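Local coordinates for transferrin (Manduca sexta, PDB 6WB6), which binds a single ferric ion together with carbonate and transports iron as a secreted glycoprotein, at residues A[90-95]-A[266-271]; A[124-129]-A[339-344]; A[103-108]-A[250-255]; A[114-119]-A[202-207]. All coordinates share one frame; numbering follows the deposited sequence.

Interaction 1 of 4, residues A[90-95]-A[266-271]. With FE (Fe (III) ion), chain E; NAG (2-acetamido-2-deoxy-beta-D-glucopyranose), chain C.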
loop_
_atom_site.group_PDB
_atom_site.type_symbol
_atom_site.label_atom_id
_atom_site.label_comp_id
_atom_site.label_asym_id
_atom_site.label_seq_id
_atom_site.Cartn_x
_atom_site.Cartn_y
_atom_site.Cartn_z
ATOM N N TYR A 90 8.725 -20.967 10.199
ATOM C CA TYR A 90 10.195 -20.800 10.372
ATOM C C TYR A 90 10.510 -20.160 11.705
ATOM O O TYR A 90 9.818 -19.329 12.138
ATOM C CB TYR A 90 10.972 -20.039 9.297
ATOM C CG TYR A 90 10.436 -18.734 8.791
ATOM C CD1 TYR A 90 10.556 -17.593 9.550
ATOM C CD2 TYR A 90 9.900 -18.625 7.525
ATOM C CE1 TYR A 90 10.117 -16.379 9.087
ATOM C CE2 TYR A 90 9.462 -17.420 7.039
ATOM C CZ TYR A 90 9.558 -16.304 7.837
ATOM O OH TYR A 90 9.142 -15.130 7.396
ATOM N N GLU A 91 11.560 -20.653 12.293
ATOM C CA GLU A 91 12.063 -20.145 13.550
ATOM C C GLU A 91 13.134 -19.104 13.291
ATOM O O GLU A 91 14.009 -19.291 12.435
ATOM C CB GLU A 91 12.641 -21.273 14.389
ATOM C CG GLU A 91 11.608 -22.325 14.743
ATOM C CD GLU A 91 12.282 -23.607 15.127
ATOM O OE1 GLU A 91 12.746 -24.308 14.201
ATOM O OE2 GLU A 91 12.409 -23.871 16.343
ATOM N N ALA A 92 13.050 -18.015 14.050
ATOM C CA ALA A 92 13.990 -16.913 13.963
ATOM C C ALA A 92 15.167 -17.233 14.857
ATOM O O ALA A 92 14.991 -17.690 15.984
ATOM C CB ALA A 92 13.335 -15.592 14.399
ATOM N N VAL A 93 16.372 -17.004 14.353
ATOM C CA VAL A 93 17.558 -17.320 15.120
ATOM C C VAL A 93 18.520 -16.156 15.032
ATOM O O VAL A 93 18.429 -15.300 14.148
ATOM C CB VAL A 93 18.238 -18.645 14.658
ATOM C CG1 VAL A 93 17.313 -19.822 14.962
ATOM C CG2 VAL A 93 18.610 -18.615 13.244
ATOM N N ILE A 94 19.447 -16.152 15.985
ATOM C CA ILE A 94 20.574 -15.230 16.059
ATOM C C ILE A 94 21.836 -16.066 15.855
ATOM O O ILE A 94 22.057 -17.040 16.584
ATOM C CB ILE A 94 20.633 -14.518 17.417
ATOM C CG1 ILE A 94 19.277 -13.915 17.815
ATOM C CG2 ILE A 94 21.719 -13.435 17.378
ATOM C CD1 ILE A 94 19.259 -13.398 19.219
ATOM N N VAL A 95 22.660 -15.712 14.871
ATOM C CA VAL A 95 23.837 -16.512 14.523
ATOM C C VAL A 95 25.085 -15.643 14.676
ATOM O O VAL A 95 25.159 -14.543 14.118
ATOM C CB VAL A 95 23.734 -17.109 13.108
ATOM C CG1 VAL A 95 24.986 -17.950 12.775
ATOM C CG2 VAL A 95 22.424 -17.981 12.933
ATOM N N CYS A 266 18.064 -22.754 19.351
ATOM C CA CYS A 266 17.351 -21.899 20.285
ATOM C C CYS A 266 16.875 -20.683 19.516
ATOM O O CYS A 266 17.665 -20.050 18.797
ATOM C CB CYS A 266 18.246 -21.465 21.436
ATOM S SG CYS A 266 19.783 -20.710 20.889
ATOM N N SER A 267 15.596 -20.352 19.687
ATOM C CA SER A 267 14.891 -19.397 18.841
ATOM C C SER A 267 13.972 -18.571 19.716
ATOM O O SER A 267 13.226 -19.122 20.519
ATOM C CB SER A 267 14.089 -20.117 17.749
ATOM O OG SER A 267 13.173 -19.238 17.106
ATOM N N TRP A 268 14.039 -17.251 19.585
ATOM C CA TRP A 268 13.201 -16.403 20.422
ATOM C C TRP A 268 11.783 -16.232 19.884
ATOM O O TRP A 268 10.886 -15.853 20.648
ATOM C CB TRP A 268 13.837 -15.018 20.630
ATOM C CG TRP A 268 14.487 -14.334 19.459
ATOM C CD1 TRP A 268 14.447 -14.697 18.140
ATOM C CD2 TRP A 268 15.296 -13.149 19.522
ATOM N NE1 TRP A 268 15.178 -13.813 17.387
ATOM C CE2 TRP A 268 15.708 -12.854 18.213
ATOM C CE3 TRP A 268 15.708 -12.312 20.564
ATOM C CZ2 TRP A 268 16.506 -11.759 17.915
ATOM C CZ3 TRP A 268 16.494 -11.232 20.268
ATOM C CH2 TRP A 268 16.891 -10.963 18.948
ATOM N N ALA A 269 11.555 -16.486 18.600
ATOM C CA ALA A 269 10.205 -16.457 18.060
ATOM C C ALA A 269 10.192 -17.184 16.732
ATOM O O ALA A 269 11.237 -17.374 16.098
ATOM C CB ALA A 269 9.698 -15.025 17.890
ATOM N N ALA A 270 8.979 -17.552 16.297
ATOM C CA ALA A 270 8.786 -18.211 15.019
ATOM C C ALA A 270 7.663 -17.530 14.251
ATOM O O ALA A 270 6.746 -16.970 14.830
ATOM C CB ALA A 270 8.446 -19.690 15.201
ATOM N N ARG A 271 7.754 -17.560 12.942
ATOM C CA ARG A 271 6.600 -17.212 12.133
ATOM C C ARG A 271 5.681 -18.425 12.041
ATOM O O ARG A 271 6.118 -19.491 11.576
ATOM C CB ARG A 271 7.024 -16.758 10.762
ATOM C CG ARG A 271 5.901 -16.235 9.939
ATOM C CD ARG A 271 6.464 -15.748 8.663
ATOM N NE ARG A 271 5.465 -15.099 7.838
ATOM C CZ ARG A 271 5.723 -14.629 6.627
ATOM N NH1 ARG A 271 6.952 -14.718 6.117
ATOM N NH2 ARG A 271 4.760 -14.076 5.933
HETATM FE FE FE E . 10.651 -14.028 6.272
HETATM C C1 NAG C . 9.184 -17.697 23.320
HETATM C C2 NAG C . 10.098 -18.853 22.960
HETATM C C3 NAG C . 10.757 -19.539 24.164
HETATM C C4 NAG C . 11.237 -18.550 25.231
HETATM C C5 NAG C . 10.274 -17.379 25.419
HETATM C C6 NAG C . 10.964 -16.267 26.175
HETATM C C7 NAG C . 9.353 -19.869 20.847
HETATM C C8 NAG C . 8.617 -21.048 20.289
HETATM N N2 NAG C . 9.346 -19.814 22.178
HETATM O O3 NAG C . 11.875 -20.275 23.643
HETATM O O4 NAG C . 11.294 -19.141 26.537
HETATM O O5 NAG C . 9.851 -16.799 24.188
HETATM O O6 NAG C . 12.115 -15.933 25.409
HETATM O O7 NAG C . 9.914 -19.056 20.126
HETATM O O HOH W 1 16.413 -13.548 14.684
HETATM O O HOH W 2 19.112 -17.965 18.224
#
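Residues 90-95 and 266-271 run antiparallel, paired from Tyr90 opposite Arg271 to Glu91 opposite Ala270, in the mixed sheet of the transferrin domain that carries the iron site. Tyr90 and Arg271 form a hydrogen-bonded pair: Arg271 N gives to Tyr90 O at 2.8 Å, and Tyr90 N returns a longer bond to Arg271 O. Ala92 N bonds to Ala269 O, and beyond it Ser267 OG donates to Ala92 O at 2.6 Å. Water 1 bridges Val93 O to Trp268 NE1 in the plane of the indole. Ile94 lays CD1 over the six-membered ring of that indole, 3.4 Å from its centroid, a CH-pi contact with the two side chains at about a right angle. The other end is the metal end. The strand pairing sets Arg271 CB over one face of the Tyr90 ring. Its CG points away from the backbone N (chi1 -173°), and the extended chain carries the guanidinium along the ring to the phenolic OH, the planes 78° apart. Its NH1 donates to Tyr90 OH at 2.6 Å, near the guanidinium plane, and the same oxygen binds the iron(III) ion at 2.2 Å.

Interaction 2 of 4, residues A[124-129]-A[339-344]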
loop_
_atom_site.group_PDB
_atom_site.type_symbol
_atom_site.label_atom_id
_atom_site.label_comp_id
_atom_site.label_asym_id
_atom_site.label_seq_id
_atom_site.Cartn_x
_atom_site.Cartn_y
_atom_site.Cartn_z
ATOM N N TYR A 124 14.125 -8.619 11.136
ATOM C CA TYR A 124 13.799 -7.243 11.498
ATOM C C TYR A 124 12.711 -7.102 12.564
ATOM O O TYR A 124 12.981 -6.584 13.659
ATOM C CB TYR A 124 13.398 -6.502 10.238
ATOM C CG TYR A 124 13.273 -5.035 10.384
ATOM C CD1 TYR A 124 14.365 -4.199 10.175
ATOM C CD2 TYR A 124 12.057 -4.460 10.711
ATOM C CE1 TYR A 124 14.240 -2.818 10.284
ATOM C CE2 TYR A 124 11.920 -3.076 10.837
ATOM C CZ TYR A 124 13.001 -2.261 10.622
ATOM O OH TYR A 124 12.839 -0.886 10.739
ATOM N N LYS A 125 11.486 -7.534 12.246
ATOM C CA LYS A 125 10.365 -7.381 13.162
ATOM C C LYS A 125 10.578 -8.152 14.444
ATOM O O LYS A 125 10.297 -7.644 15.525
ATOM C CB LYS A 125 9.068 -7.836 12.497
ATOM C CG LYS A 125 8.776 -7.110 11.187
ATOM C CD LYS A 125 7.381 -7.352 10.677
ATOM C CE LYS A 125 7.217 -8.749 10.092
ATOM N NZ LYS A 125 5.777 -9.000 9.694
ATOM N N ILE A 126 11.061 -9.382 14.351
ATOM C CA ILE A 126 11.289 -10.175 15.553
ATOM C C ILE A 126 12.436 -9.525 16.331
ATOM O O ILE A 126 12.260 -9.174 17.513
ATOM C CB ILE A 126 11.543 -11.646 15.178
ATOM C CG1 ILE A 126 10.222 -12.278 14.696
ATOM C CG2 ILE A 126 12.162 -12.438 16.323
ATOM C CD1 ILE A 126 10.329 -13.730 14.399
ATOM N N PRO A 127 13.603 -9.307 15.735
ATOM C CA PRO A 127 14.668 -8.657 16.516
ATOM C C PRO A 127 14.206 -7.370 17.177
ATOM O O PRO A 127 14.532 -7.111 18.339
ATOM C CB PRO A 127 15.750 -8.415 15.471
ATOM C CG PRO A 127 15.628 -9.543 14.558
ATOM C CD PRO A 127 14.127 -9.808 14.443
ATOM N N LEU A 128 13.447 -6.545 16.465
ATOM C CA LEU A 128 12.977 -5.319 17.086
ATOM C C LEU A 128 12.054 -5.630 18.249
ATOM O O LEU A 128 12.151 -4.991 19.301
ATOM C CB LEU A 128 12.291 -4.429 16.059
ATOM C CG LEU A 128 13.207 -3.579 15.190
ATOM C CD1 LEU A 128 12.472 -3.015 13.984
ATOM C CD2 LEU A 128 13.795 -2.442 15.970
ATOM N N THR A 129 11.179 -6.641 18.093
ATOM C CA THR A 129 10.223 -6.975 19.139
ATOM C C THR A 129 10.928 -7.394 20.417
ATOM O O THR A 129 10.500 -7.019 21.514
ATOM C CB THR A 129 9.259 -8.098 18.660
ATOM O OG1 THR A 129 8.472 -7.630 17.560
ATOM C CG2 THR A 129 8.298 -8.546 19.777
ATOM N N THR A 339 2.391 -13.134 18.763
ATOM C CA THR A 339 1.468 -12.044 19.079
ATOM C C THR A 339 2.253 -10.794 19.452
ATOM O O THR A 339 1.928 -9.687 19.007
ATOM C CB THR A 339 0.528 -12.448 20.216
ATOM O OG1 THR A 339 0.024 -13.768 19.989
ATOM C CG2 THR A 339 -0.644 -11.459 20.305
ATOM N N GLU A 340 3.320 -10.977 20.238
ATOM C CA GLU A 340 4.255 -9.898 20.566
ATOM C C GLU A 340 4.706 -9.155 19.326
ATOM O O GLU A 340 4.723 -7.914 19.290
ATOM C CB GLU A 340 5.486 -10.483 21.272
ATOM C CG GLU A 340 5.202 -11.144 22.586
ATOM C CD GLU A 340 6.421 -11.877 23.137
ATOM O OE1 GLU A 340 7.442 -11.215 23.417
ATOM O OE2 GLU A 340 6.349 -13.118 23.271
ATOM N N VAL A 341 5.107 -9.914 18.304
ATOM C CA VAL A 341 5.573 -9.336 17.046
ATOM C C VAL A 341 4.453 -8.563 16.370
ATOM O O VAL A 341 4.641 -7.442 15.894
ATOM C CB VAL A 341 6.106 -10.455 16.132
ATOM C CG1 VAL A 341 6.656 -9.886 14.866
ATOM C CG2 VAL A 341 7.156 -11.266 16.844
ATOM N N ILE A 342 3.274 -9.172 16.269
ATOM C CA ILE A 342 2.182 -8.482 15.598
ATOM C C ILE A 342 1.848 -7.186 16.341
ATOM O O ILE A 342 1.586 -6.143 15.731
ATOM C CB ILE A 342 0.957 -9.416 15.478
ATOM C CG1 ILE A 342 1.143 -10.451 14.348
ATOM C CG2 ILE A 342 -0.279 -8.600 15.225
ATOM C CD1 ILE A 342 0.211 -11.694 14.455
ATOM N N GLU A 343 1.862 -7.228 17.662
ATOM C CA GLU A 343 1.494 -6.060 18.467
ATOM C C GLU A 343 2.677 -5.153 18.758
ATOM O O GLU A 343 2.523 -4.187 19.496
ATOM C CB GLU A 343 0.840 -6.504 19.774
ATOM C CG GLU A 343 -0.533 -7.142 19.544
ATOM C CD GLU A 343 -1.203 -7.607 20.839
ATOM O OE1 GLU A 343 -0.484 -7.762 21.840
ATOM O OE2 GLU A 343 -2.439 -7.801 20.859
ATOM N N ARG A 344 3.839 -5.413 18.157
ATOM C CA ARG A 344 4.990 -4.538 18.360
ATOM C C ARG A 344 4.602 -3.076 18.209
ATOM O O ARG A 344 3.868 -2.686 17.290
ATOM C CB ARG A 344 6.109 -4.852 17.378
ATOM C CG ARG A 344 7.330 -3.942 17.554
ATOM C CD ARG A 344 8.478 -4.506 16.779
ATOM N NE ARG A 344 8.216 -4.393 15.360
ATOM C CZ ARG A 344 8.449 -3.305 14.637
ATOM N NH1 ARG A 344 8.949 -2.217 15.199
ATOM N NH2 ARG A 344 8.168 -3.302 13.344
#
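Val341 and Thr129 meet at the centre of this contact, their CA atoms 5.6 Å apart, where helix 338-342, near the end of the first transferrin-like unit, packs on helix 121-131. This is the compact part. Val341 spreads its two methyls along the other helix, CG1 against Lys125 CB and CG2 3.9 Å from Ile126 CG1. Thr129 covers the next position: its CG2 rests on Glu340 CB, 3.7 Å away, while OG1 faces Val341 CA. That hydroxyl is turned back along its own helix, beside the backbone N (chi1 -64°), and donates to Lys125 O at 2.7 Å. Lys125 O also accepts from Thr129 N, and the two donors come from opposite faces of its carbonyl plane. Arg344, just past the helix end, crosses the same hydroxyl with CD 3.2 Å from Thr129 OG1, then bends at chi3 (69°) so that Leu128 CD1 lies over one face of its guanidinium, 3.8 Å from NH1. The Glu340 side is looser and partly exposed; its carboxylate goes to Lys133 in a salt bridge. Arg344 is buried; NH1 and NH2 form salt bridges with Glu151 and with Asp377 of the second transferrin-like unit, whereas NE has no partner. The segments thus meet by van der Waals contact alone; the Glu340 carboxylate and Arg344 NH1 and NH2 are paired outside them, which probably offsets much of the cost of burying the guanidinium.

Interaction 3 of 4, residues A[103-108]-A[250-255]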
loop_
_atom_site.group_PDB
_atom_site.type_symbol
_atom_site.label_atom_id
_atom_site.label_comp_id
_atom_site.label_asym_id
_atom_site.label_seq_id
_atom_site.Cartn_x
_atom_site.Cartn_y
_atom_site.Cartn_z
ATOM N N ASN A 103 27.790 -13.134 26.378
ATOM C CA ASN A 103 27.104 -14.004 27.321
ATOM C C ASN A 103 25.744 -13.434 27.715
ATOM O O ASN A 103 25.136 -13.924 28.672
ATOM C CB ASN A 103 27.976 -14.245 28.568
ATOM C CG ASN A 103 29.364 -14.788 28.223
ATOM O OD1 ASN A 103 30.345 -14.036 28.169
ATOM N ND2 ASN A 103 29.451 -16.098 27.979
ATOM N N ASN A 104 25.232 -12.451 26.973
ATOM C CA ASN A 104 23.982 -11.767 27.281
ATOM C C ASN A 104 23.540 -11.005 26.034
ATOM O O ASN A 104 24.376 -10.439 25.332
ATOM C CB ASN A 104 24.170 -10.807 28.468
ATOM C CG ASN A 104 22.846 -10.237 28.994
ATOM O OD1 ASN A 104 22.159 -9.472 28.308
ATOM N ND2 ASN A 104 22.506 -10.588 30.236
ATOM N N LEU A 105 22.227 -10.968 25.766
ATOM C CA LEU A 105 21.805 -10.286 24.541
ATOM C C LEU A 105 21.994 -8.779 24.614
ATOM O O LEU A 105 21.946 -8.121 23.572
ATOM C CB LEU A 105 20.343 -10.583 24.186
ATOM C CG LEU A 105 19.933 -12.045 24.032
ATOM C CD1 LEU A 105 18.489 -12.066 23.595
ATOM C CD2 LEU A 105 20.802 -12.773 23.045
ATOM N N ASP A 106 22.217 -8.219 25.807
ATOM C CA ASP A 106 22.590 -6.815 25.887
ATOM C C ASP A 106 23.869 -6.544 25.108
ATOM O O ASP A 106 24.079 -5.432 24.615
ATOM C CB ASP A 106 22.771 -6.401 27.344
ATOM C CG ASP A 106 21.465 -6.278 28.077
ATOM O OD1 ASP A 106 20.419 -6.531 27.453
ATOM O OD2 ASP A 106 21.478 -5.924 29.275
ATOM N N GLN A 107 24.722 -7.537 24.986
ATOM C CA GLN A 107 26.002 -7.398 24.321
ATOM C C GLN A 107 25.895 -7.474 22.813
ATOM O O GLN A 107 26.924 -7.459 22.130
ATOM C CB GLN A 107 26.951 -8.460 24.863
ATOM C CG GLN A 107 27.329 -8.163 26.327
ATOM C CD GLN A 107 27.738 -9.391 27.087
ATOM O OE1 GLN A 107 28.267 -10.336 26.517
ATOM N NE2 GLN A 107 27.485 -9.391 28.388
ATOM N N LEU A 108 24.680 -7.542 22.269
ATOM C CA LEU A 108 24.534 -7.342 20.836
ATOM C C LEU A 108 24.798 -5.895 20.472
ATOM O O LEU A 108 25.044 -5.594 19.297
ATOM C CB LEU A 108 23.140 -7.775 20.364
ATOM C CG LEU A 108 22.924 -9.304 20.363
ATOM C CD1 LEU A 108 21.509 -9.658 19.946
ATOM C CD2 LEU A 108 23.956 -10.027 19.466
ATOM N N ARG A 250 27.611 -20.363 15.930
ATOM C CA ARG A 250 26.726 -20.760 17.004
ATOM C C ARG A 250 25.437 -19.951 16.921
ATOM O O ARG A 250 25.432 -18.795 16.488
ATOM C CB ARG A 250 27.369 -20.533 18.379
ATOM C CG ARG A 250 28.677 -21.295 18.629
ATOM C CD ARG A 250 28.455 -22.719 19.122
ATOM N NE ARG A 250 29.710 -23.309 19.591
ATOM C CZ ARG A 250 30.653 -23.818 18.802
ATOM N NH1 ARG A 250 30.502 -23.827 17.492
ATOM N NH2 ARG A 250 31.751 -24.324 19.330
ATOM N N TYR A 251 24.342 -20.557 17.354
ATOM C CA TYR A 251 23.184 -19.756 17.672
ATOM C C TYR A 251 23.470 -19.051 18.984
ATOM O O TYR A 251 24.109 -19.608 19.872
ATOM C CB TYR A 251 21.926 -20.601 17.811
ATOM C CG TYR A 251 21.539 -21.410 16.618
ATOM C CD1 TYR A 251 21.164 -20.817 15.428
ATOM C CD2 TYR A 251 21.478 -22.784 16.708
ATOM C CE1 TYR A 251 20.791 -21.584 14.342
ATOM C CE2 TYR A 251 21.103 -23.550 15.651
ATOM C CZ TYR A 251 20.759 -22.957 14.466
ATOM O OH TYR A 251 20.385 -23.762 13.418
ATOM N N LEU A 252 22.992 -17.827 19.110
ATOM C CA LEU A 252 22.969 -17.132 20.381
ATOM C C LEU A 252 21.546 -17.231 20.925
ATOM O O LEU A 252 20.586 -16.843 20.242
ATOM C CB LEU A 252 23.416 -15.682 20.205
ATOM C CG LEU A 252 23.370 -14.803 21.455
ATOM C CD1 LEU A 252 24.426 -15.206 22.476
ATOM C CD2 LEU A 252 23.536 -13.321 21.086
ATOM N N CYS A 253 21.412 -17.790 22.129
ATOM C CA CYS A 253 20.119 -18.025 22.759
ATOM C C CYS A 253 19.724 -16.858 23.664
ATOM O O CYS A 253 20.566 -16.068 24.100
ATOM C CB CYS A 253 20.156 -19.332 23.548
ATOM S SG CYS A 253 20.861 -20.731 22.619
ATOM N N VAL A 254 18.413 -16.727 23.921
ATOM C CA VAL A 254 17.965 -15.650 24.815
ATOM C C VAL A 254 18.681 -15.749 26.159
ATOM O O VAL A 254 18.951 -14.733 26.804
ATOM C CB VAL A 254 16.431 -15.662 24.997
ATOM C CG1 VAL A 254 15.978 -14.483 25.915
ATOM C CG2 VAL A 254 15.736 -15.569 23.668
ATOM N N ASP A 255 18.975 -16.966 26.609
ATOM C CA ASP A 255 19.885 -17.261 27.717
ATOM C C ASP A 255 21.090 -16.323 27.797
ATOM O O ASP A 255 21.618 -16.043 28.882
ATOM C CB ASP A 255 20.380 -18.711 27.540
ATOM C CG ASP A 255 20.278 -19.527 28.790
ATOM O OD1 ASP A 255 20.273 -18.947 29.893
ATOM O OD2 ASP A 255 20.214 -20.766 28.665
HETATM O O HOH W 3 20.507 -12.883 27.588
#
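Leu105 and Leu252 carry this contact, sliding past each other in opposite directions until CD2 of Leu105 stands 3.4 Å from CD2 of Leu252, tighter than usual for two methyls. Leu252 CD2 also meets Leu108 CD2 at 3.7 Å, those two side chains reaching toward each other tip to tip, so one methyl of the strand is held by two leucines of the 3-10 turn 105-108. The other branch of Leu105, CD1, lies 3.8 Å from Val254 CA, and its CD2 also packs on Cys253 O. With CG turned opposite the backbone N (chi1 177°), Leu252 carries CD2 across to the turn. With Leu105 cut back to an alanine, Leu252 CD2 would probably face a gap and Val254 would lose its apolar neighbour from the turn. Polar atoms join the segments through water 3, which accepts from Leu105 N and donates to Val254 O at 2.5 Å. Further out, Asn104 OD1 accepts from Asp106 N at 2.8 Å in an Asx turn that starts the 3-10 segment, and Gln107 OE1 takes the N-H of Asn103. Asp106 is anchored by a salt bridge to Arg134; on the other side Cys253 is tied by a disulfide to Cys266. The contact thus seats the connection between strands 90-97 and 112-114 against the end of strand 249-252, in the mixed sheet of this transferrin domain.

Interaction 4 of 4, residues A[114-119]-A[202-207]. With FE (Fe (III) ion), chain E; CO3 (carbonate ion), chain G.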
loop_
_atom_site.group_PDB
_atom_site.type_symbol
_atom_site.label_atom_id
_atom_site.label_comp_id
_atom_site.label_asym_id
_atom_site.label_seq_id
_atom_site.Cartn_x
_atom_site.Cartn_y
_atom_site.Cartn_z
ATOM N N CYS A 114 23.783 -8.365 10.648
ATOM C CA CYS A 114 23.418 -8.822 9.317
ATOM C C CYS A 114 21.957 -9.236 9.315
ATOM O O CYS A 114 21.577 -10.209 9.977
ATOM C CB CYS A 114 24.295 -9.994 8.872
ATOM S SG CYS A 114 26.056 -9.693 8.919
ATOM N N HIS A 115 21.158 -8.532 8.531
ATOM C CA HIS A 115 19.718 -8.658 8.550
ATOM C C HIS A 115 19.255 -9.148 7.193
ATOM O O HIS A 115 19.893 -8.890 6.167
ATOM C CB HIS A 115 19.033 -7.308 8.866
ATOM C CG HIS A 115 19.377 -6.761 10.222
ATOM N ND1 HIS A 115 18.561 -6.917 11.321
ATOM C CD2 HIS A 115 20.466 -6.089 10.660
ATOM C CE1 HIS A 115 19.138 -6.385 12.382
ATOM N NE2 HIS A 115 20.284 -5.853 12.004
ATOM N N THR A 116 18.121 -9.832 7.188
ATOM C CA THR A 116 17.531 -10.243 5.920
ATOM C C THR A 116 17.128 -9.032 5.107
ATOM O O THR A 116 17.494 -8.894 3.935
ATOM C CB THR A 116 16.327 -11.135 6.176
ATOM O OG1 THR A 116 15.343 -10.403 6.915
ATOM C CG2 THR A 116 16.751 -12.330 6.945
ATOM N N GLY A 117 16.369 -8.138 5.723
ATOM C CA GLY A 117 15.928 -6.939 5.056
ATOM C C GLY A 117 14.833 -6.294 5.867
ATOM O O GLY A 117 14.290 -6.884 6.799
ATOM N N VAL A 118 14.492 -5.070 5.476
ATOM C CA VAL A 118 13.536 -4.296 6.259
ATOM C C VAL A 118 12.161 -4.952 6.234
ATOM O O VAL A 118 11.722 -5.519 5.223
ATOM C CB VAL A 118 13.455 -2.844 5.764
ATOM C CG1 VAL A 118 12.766 -2.742 4.418
ATOM C CG2 VAL A 118 12.731 -1.987 6.816
ATOM N N ASN A 119 11.468 -4.847 7.360
ATOM C CA ASN A 119 10.081 -5.238 7.536
ATOM C C ASN A 119 9.880 -6.733 7.433
ATOM O O ASN A 119 8.755 -7.191 7.287
ATOM C CB ASN A 119 9.177 -4.527 6.535
ATOM C CG ASN A 119 9.095 -3.046 6.803
ATOM O OD1 ASN A 119 9.112 -2.628 7.947
ATOM N ND2 ASN A 119 9.036 -2.247 5.749
ATOM N N SER A 202 22.046 -9.806 1.810
ATOM C CA SER A 202 20.719 -9.599 2.363
ATOM C C SER A 202 19.942 -10.893 2.213
ATOM O O SER A 202 20.411 -11.855 1.603
ATOM C CB SER A 202 19.995 -8.426 1.677
ATOM O OG SER A 202 19.718 -8.737 0.324
ATOM N N GLY A 203 18.774 -10.932 2.808
ATOM C CA GLY A 203 17.970 -12.141 2.745
ATOM C C GLY A 203 18.507 -13.187 3.714
ATOM O O GLY A 203 19.496 -12.974 4.415
ATOM N N TYR A 204 17.807 -14.311 3.792
ATOM C CA TYR A 204 18.132 -15.385 4.761
ATOM C C TYR A 204 19.544 -15.922 4.574
ATOM O O TYR A 204 20.178 -16.129 5.532
ATOM C CB TYR A 204 17.144 -16.541 4.692
ATOM C CG TYR A 204 15.687 -16.199 4.858
ATOM C CD1 TYR A 204 15.157 -15.863 6.087
ATOM C CD2 TYR A 204 14.844 -16.293 3.785
ATOM C CE1 TYR A 204 13.822 -15.582 6.251
ATOM C CE2 TYR A 204 13.508 -16.050 3.925
ATOM C CZ TYR A 204 13.011 -15.665 5.145
ATOM O OH TYR A 204 11.712 -15.521 5.239
ATOM N N GLU A 205 19.955 -16.148 3.350
ATOM C CA GLU A 205 21.287 -16.677 3.098
ATOM C C GLU A 205 22.334 -15.578 3.082
ATOM O O GLU A 205 23.415 -15.760 3.628
ATOM C CB GLU A 205 21.328 -17.419 1.766
ATOM C CG GLU A 205 22.509 -18.344 1.647
ATOM C CD GLU A 205 22.444 -19.187 0.395
ATOM O OE1 GLU A 205 21.344 -19.283 -0.205
ATOM O OE2 GLU A 205 23.494 -19.752 0.020
ATOM N N GLY A 206 22.020 -14.433 2.464
ATOM C CA GLY A 206 22.962 -13.332 2.423
ATOM C C GLY A 206 23.338 -12.819 3.797
ATOM O O GLY A 206 24.460 -12.361 4.009
ATOM N N ALA A 207 22.423 -12.895 4.755
ATOM C CA ALA A 207 22.790 -12.503 6.106
ATOM C C ALA A 207 23.888 -13.398 6.655
ATOM O O ALA A 207 24.779 -12.927 7.355
ATOM C CB ALA A 207 21.574 -12.549 7.017
HETATM FE FE FE E . 10.651 -14.028 6.272
HETATM C C CO3 G . 12.416 -12.878 7.197
HETATM O O1 CO3 G . 12.320 -12.783 5.905
HETATM O O2 CO3 G . 13.233 -12.074 7.774
HETATM O O3 CO3 G . 11.732 -13.714 7.919
#
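Thr116 O receives the N-H of Gly203 at 2.7 Å, a nearly straight bond (165°) that arrives in the carbonyl plane on a lone pair and ties the loop after strand 112-114 to the start of helix 203-213. Around it the backbones come close, with Thr116 CA 3.7 Å from Gly203 CA. Ser202 CB lies against the same carbonyl oxygen, and further along Cys114 CB touches Ala207 O at 3.3 Å, next to the disulfide that joins Cys114 to Cys210 of that helix. Thr116 divides its side chain between two tasks. With OG1 between the backbone N and the carbonyl carbon (chi1 61°), the hydroxyl donates to carbonate O2 at 2.8 Å, while CG2 approaches Tyr204 CD1 at 4.0 Å. A valine here has no hydroxyl, and carbonate O2, left without this donor, would probably be held less firmly. Arg120 NE and the backbone N-H groups of Val122 and Gly123 also donate to the carbonate. Tyr204 OH binds the iron(III) ion at 2.1 Å, and carbonate O1 and O3 chelate the metal beside it. Iron held by tyrosine and a bidentate carbonate, with the anion seated at a helix N terminus, is the synergistic anion site of the transferrins.

Starting from the N terminus, strand 90-97 opens interaction 1, which closes only at 266-271 and encloses interactions 3 and 4. Interaction 3 runs from 103-108 to 250-255, and interaction 4, from 114-119 to 202-207, is nested within it. Interaction 2 starts at 124-129, inside all three loops, but closes last, at 339-344, and so crosses each of the others. Ile126 and Pro127 of interaction 2 pack on Trp268 of interaction 1, and Tyr124 packs on the loop 114-119. Strands 90-97 and 249-252, neighbours in one sheet, bring Ile94 of interaction 1 beside Leu252 of interaction 3. Interactions 1 and 4 converge on the iron, one tyrosine from each, linking sheet, anion-binding loop and helices.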